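PDB 6HG6: L-glyceraldehyde 3-phosphate reductase, which binds NADPH and probably reduces aldehydes such as furfural and methylglyoxal as a TIM-barrel aldo-keto reductase. Local coordinates for residues 8-13 with 56-61. Sequence-based numbering, arbitrary orientation.
Sequences NRYNEM and GITHFD. With NDP (NADPH dihydro-nicotinamide-adenine-dinucleotide phosphate), chain B.
With CG anti to the backbone N (chi1 179°), Met13 lays its first side-chain carbons along the peptide that leaves Gly56, and two further bends in the chain turn the thioether back so that its methyl reaches Ile57. Met13 CG lies 3.6 Å from Gly56 O, a carbonyl that is also hydrogen-bonded to the hydroxyl of Tyr15. Farther along the chain, Met13 CE ends 4.2 Å from Ile57 CG1, a loose apolar touch. Tyr10, whose CG is anti to its carbonyl carbon (chi1 -59°), meets the other segment at its ring edge: CG2 of Thr58 arrives near the ring plane, 3.9 Å from Tyr10 CE1, the two side chains crossing at about a right angle. Over one face of the Tyr10 ring, Arg9 CG sits 3.8 Å above the plane and over its centre. The polar ends of both residues converge on Glu91, whose OE1 is hydrogen-bonded to Tyr10 OH and forms a salt bridge with Arg9 NH2, while Arg9 NH1 is hydrogen-bonded to Ser6 O.

Between these side chains the backbones come close, Arg9 O lying 3.0 Å from Gly56 CA. Gly56, at positive phi, is the C-prime residue of the Schellman motif closing helix 42-54. The type I turn from Asn8 to Asn11 thus rests against the helix end just before the chain enters barrel strand 59-61. At the far end of that strand, Asp61 OD2 accepts a 2.6 Å hydrogen bond from the ribose hydroxyl O2D of NADPH and is salt-bridged to Lys97. Across the two segments, then, it is close fit at the glycine that seats the turn on the helix end, while Glu91 and Ser6 fix the polar ends of Arg9 and Tyr10 and so the direction in which these side chains lie.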
loop_
_atom_site.group_PDB
_atom_site.type_symbol
_atom_site.label_atom_id
_atom_site.label_comp_id
_atom_site.label_asym_id
_atom_site.label_seq_id
_atom_site.Cartn_x
_atom_site.Cartn_y
_atom_site.Cartn_z
ATOM N N ASN A 8 9.647 10.859 -19.548
ATOM C CA ASN A 8 8.862 9.683 -20.011
ATOM C C ASN A 8 8.093 9.033 -18.861
ATOM O O ASN A 8 7.486 7.994 -19.077
ATOM C CB ASN A 8 9.793 8.639 -20.638
ATOM C CG ASN A 8 10.495 9.145 -21.876
ATOM O OD1 ASN A 8 9.935 9.909 -22.667
ATOM N ND2 ASN A 8 11.718 8.686 -22.085
ATOM N N ARG A 9 8.059 9.621 -17.670
ATOM C CA ARG A 9 7.528 8.912 -16.480
ATOM C C ARG A 9 6.039 8.588 -16.583
ATOM O O ARG A 9 5.641 7.664 -15.911
ATOM C CB ARG A 9 7.850 9.688 -15.211
ATOM C CG ARG A 9 7.135 11.020 -15.127
ATOM C CD ARG A 9 7.614 11.782 -13.929
ATOM N NE ARG A 9 7.044 13.109 -13.814
ATOM C CZ ARG A 9 7.469 14.177 -14.459
ATOM N NH1 ARG A 9 8.427 14.118 -15.369
ATOM N NH2 ARG A 9 6.872 15.323 -14.245
ATOM N N TYR A 10 5.249 9.227 -17.454
ATOM C CA TYR A 10 3.811 8.888 -17.554
ATOM C C TYR A 10 3.536 8.061 -18.812
ATOM O O TYR A 10 2.384 7.807 -19.092
ATOM C CB TYR A 10 2.965 10.163 -17.500
ATOM C CG TYR A 10 3.162 10.958 -16.239
ATOM C CD1 TYR A 10 2.928 10.358 -15.025
ATOM C CD2 TYR A 10 3.602 12.278 -16.237
ATOM C CE1 TYR A 10 3.116 11.013 -13.825
ATOM C CE2 TYR A 10 3.813 12.948 -15.040
ATOM C CZ TYR A 10 3.572 12.321 -13.830
ATOM O OH TYR A 10 3.714 12.887 -12.604
ATOM N N ASN A 11 4.553 7.603 -19.518
ATOM C CA ASN A 11 4.349 6.909 -20.815
ATOM C C ASN A 11 3.864 5.465 -20.674
ATOM O O ASN A 11 3.189 5.009 -21.618
ATOM C CB ASN A 11 5.619 6.982 -21.643
ATOM C CG ASN A 11 5.814 8.400 -22.132
ATOM O OD1 ASN A 11 6.805 8.720 -22.788
ATOM N ND2 ASN A 11 4.828 9.227 -21.871
ATOM N N GLU A 12 4.149 4.769 -19.577
ATOM C CA GLU A 12 3.874 3.307 -19.504
ATOM C C GLU A 12 2.964 2.940 -18.346
ATOM O O GLU A 12 2.120 2.058 -18.513
ATOM C CB GLU A 12 5.184 2.541 -19.308
ATOM C CG GLU A 12 6.115 2.631 -20.505
ATOM C CD GLU A 12 5.655 1.812 -21.692
ATOM O OE1 GLU A 12 5.960 2.229 -22.819
ATOM O OE2 GLU A 12 5.031 0.723 -21.485
ATOM N N MET A 13 3.166 3.551 -17.186
ATOM C CA MET A 13 2.399 3.159 -15.991
ATOM C C MET A 13 0.907 3.338 -16.292
ATOM O O MET A 13 0.550 4.258 -17.020
ATOM C CB MET A 13 2.831 4.025 -14.797
ATOM C CG MET A 13 2.096 3.724 -13.555
ATOM S SD MET A 13 2.047 2.002 -13.007
ATOM C CE MET A 13 3.777 1.569 -12.847
ATOM N N GLY A 56 6.736 6.202 -13.189
ATOM C CA GLY A 56 5.313 6.579 -13.089
ATOM C C GLY A 56 4.659 6.203 -11.804
ATOM O O GLY A 56 3.451 6.437 -11.689
ATOM N N ILE A 57 5.410 5.726 -10.807
ATOM C CA ILE A 57 4.847 5.461 -9.467
ATOM C C ILE A 57 4.687 6.815 -8.772
ATOM O O ILE A 57 5.688 7.439 -8.387
ATOM C CB ILE A 57 5.666 4.466 -8.654
ATOM C CG1 ILE A 57 5.751 3.160 -9.438
ATOM C CG2 ILE A 57 4.989 4.283 -7.335
ATOM C CD1 ILE A 57 6.759 2.174 -8.862
ATOM N N THR A 58 3.437 7.252 -8.616
ATOM C CA THR A 58 3.132 8.585 -8.072
ATOM C C THR A 58 2.712 8.485 -6.616
ATOM O O THR A 58 2.391 9.555 -6.019
ATOM C CB THR A 58 2.027 9.228 -8.905
ATOM O OG1 THR A 58 0.890 8.355 -8.932
ATOM C CG2 THR A 58 2.504 9.508 -10.296
ATOM N N HIS A 59 2.553 7.278 -6.107
ATOM C CA HIS A 59 2.018 7.077 -4.747
ATOM C C HIS A 59 3.091 6.460 -3.865
ATOM O O HIS A 59 3.600 5.383 -4.211
ATOM C CB HIS A 59 0.727 6.293 -4.792
ATOM C CG HIS A 59 0.214 5.958 -3.446
ATOM N ND1 HIS A 59 0.332 6.864 -2.372
ATOM C CD2 HIS A 59 -0.465 4.888 -2.979
ATOM C CE1 HIS A 59 -0.224 6.301 -1.302
ATOM N NE2 HIS A 59 -0.751 5.118 -1.652
ATOM N N PHE A 60 3.441 7.192 -2.812
ATOM C CA PHE A 60 4.373 6.796 -1.745
ATOM C C PHE A 60 3.554 6.584 -0.480
ATOM O O PHE A 60 2.865 7.518 -0.022
ATOM C CB PHE A 60 5.494 7.826 -1.575
ATOM C CG PHE A 60 6.403 7.851 -2.769
ATOM C CD1 PHE A 60 6.090 8.649 -3.850
ATOM C CD2 PHE A 60 7.513 7.031 -2.856
ATOM C CE1 PHE A 60 6.891 8.650 -4.980
ATOM C CE2 PHE A 60 8.316 7.023 -3.989
ATOM C CZ PHE A 60 8.016 7.850 -5.045
ATOM N N ASP A 61 3.645 5.376 0.062
ATOM C CA ASP A 61 2.843 4.969 1.241
ATOM C C ASP A 61 3.752 4.898 2.459
ATOM O O ASP A 61 4.768 4.191 2.449
ATOM C CB ASP A 61 2.158 3.622 0.986
ATOM C CG ASP A 61 1.269 3.175 2.120
ATOM O OD1 ASP A 61 0.179 3.798 2.324
ATOM O OD2 ASP A 61 1.754 2.298 2.894
HETATM P PA NDP B . 6.189 -6.937 -1.038
HETATM O O1A NDP B . 5.339 -8.108 -0.674
HETATM O O2A NDP B . 6.171 -6.264 -2.373
HETATM O O5B NDP B . 7.715 -7.226 -0.617
HETATM C C5B NDP B . 8.732 -6.227 -0.895
HETATM C C4B NDP B . 10.095 -6.860 -0.794
HETATM O O4B NDP B . 10.134 -7.993 -1.700
HETATM C C3B NDP B . 11.295 -5.988 -1.189
HETATM O O3B NDP B . 11.818 -5.217 -0.110
HETATM C C2B NDP B . 12.287 -7.046 -1.651
HETATM O O2B NDP B . 12.860 -7.624 -0.482
HETATM C C1B NDP B . 11.382 -8.057 -2.346
HETATM N N9A NDP B . 11.140 -7.820 -3.764
HETATM C C8A NDP B . 10.455 -6.774 -4.333
HETATM N N7A NDP B . 10.352 -6.864 -5.636
HETATM C C5A NDP B . 11.008 -8.046 -5.950
HETATM C C6A NDP B . 11.245 -8.703 -7.174
HETATM N N6A NDP B . 10.829 -8.241 -8.350
HETATM N N1A NDP B . 11.928 -9.876 -7.136
HETATM C C2A NDP B . 12.342 -10.336 -5.946
HETATM N N3A NDP B . 12.170 -9.809 -4.735
HETATM C C4A NDP B . 11.488 -8.651 -4.803
HETATM O O3 NDP B . 5.796 -5.730 -0.035
HETATM P PN NDP B . 6.027 -5.418 1.518
HETATM O O1N NDP B . 7.381 -4.803 1.645
HETATM O O2N NDP B . 5.654 -6.584 2.374
HETATM O O5D NDP B . 4.913 -4.272 1.735
HETATM C C5D NDP B . 4.826 -3.219 0.740
HETATM C C4D NDP B . 4.231 -1.985 1.376
HETATM O O4D NDP B . 2.907 -2.288 1.852
HETATM C C3D NDP B . 4.932 -1.453 2.623
HETATM O O3D NDP B . 6.101 -0.727 2.270
HETATM C C2D NDP B . 3.808 -0.591 3.212
HETATM O O2D NDP B . 3.733 0.637 2.538
HETATM C C1D NDP B . 2.569 -1.438 2.937
HETATM N N1N NDP B . 2.181 -2.269 4.104
HETATM C C2N NDP B . 1.032 -1.974 4.797
HETATM C C3N NDP B . 0.755 -2.510 6.025
HETATM C C7N NDP B . -0.525 -2.127 6.720
HETATM O O7N NDP B . -1.270 -1.248 6.246
HETATM N N7N NDP B . -0.795 -2.749 7.867
HETATM C C4N NDP B . 1.763 -3.464 6.606
HETATM C C5N NDP B . 2.853 -3.864 5.691
HETATM C C6N NDP B . 2.972 -3.333 4.494
HETATM P P2B NDP B . 14.382 -8.156 -0.589
HETATM O O1X NDP B . 15.201 -7.413 -1.625
HETATM O O2X NDP B . 14.937 -7.963 0.814
HETATM O O3X NDP B . 14.181 -9.621 -0.946
#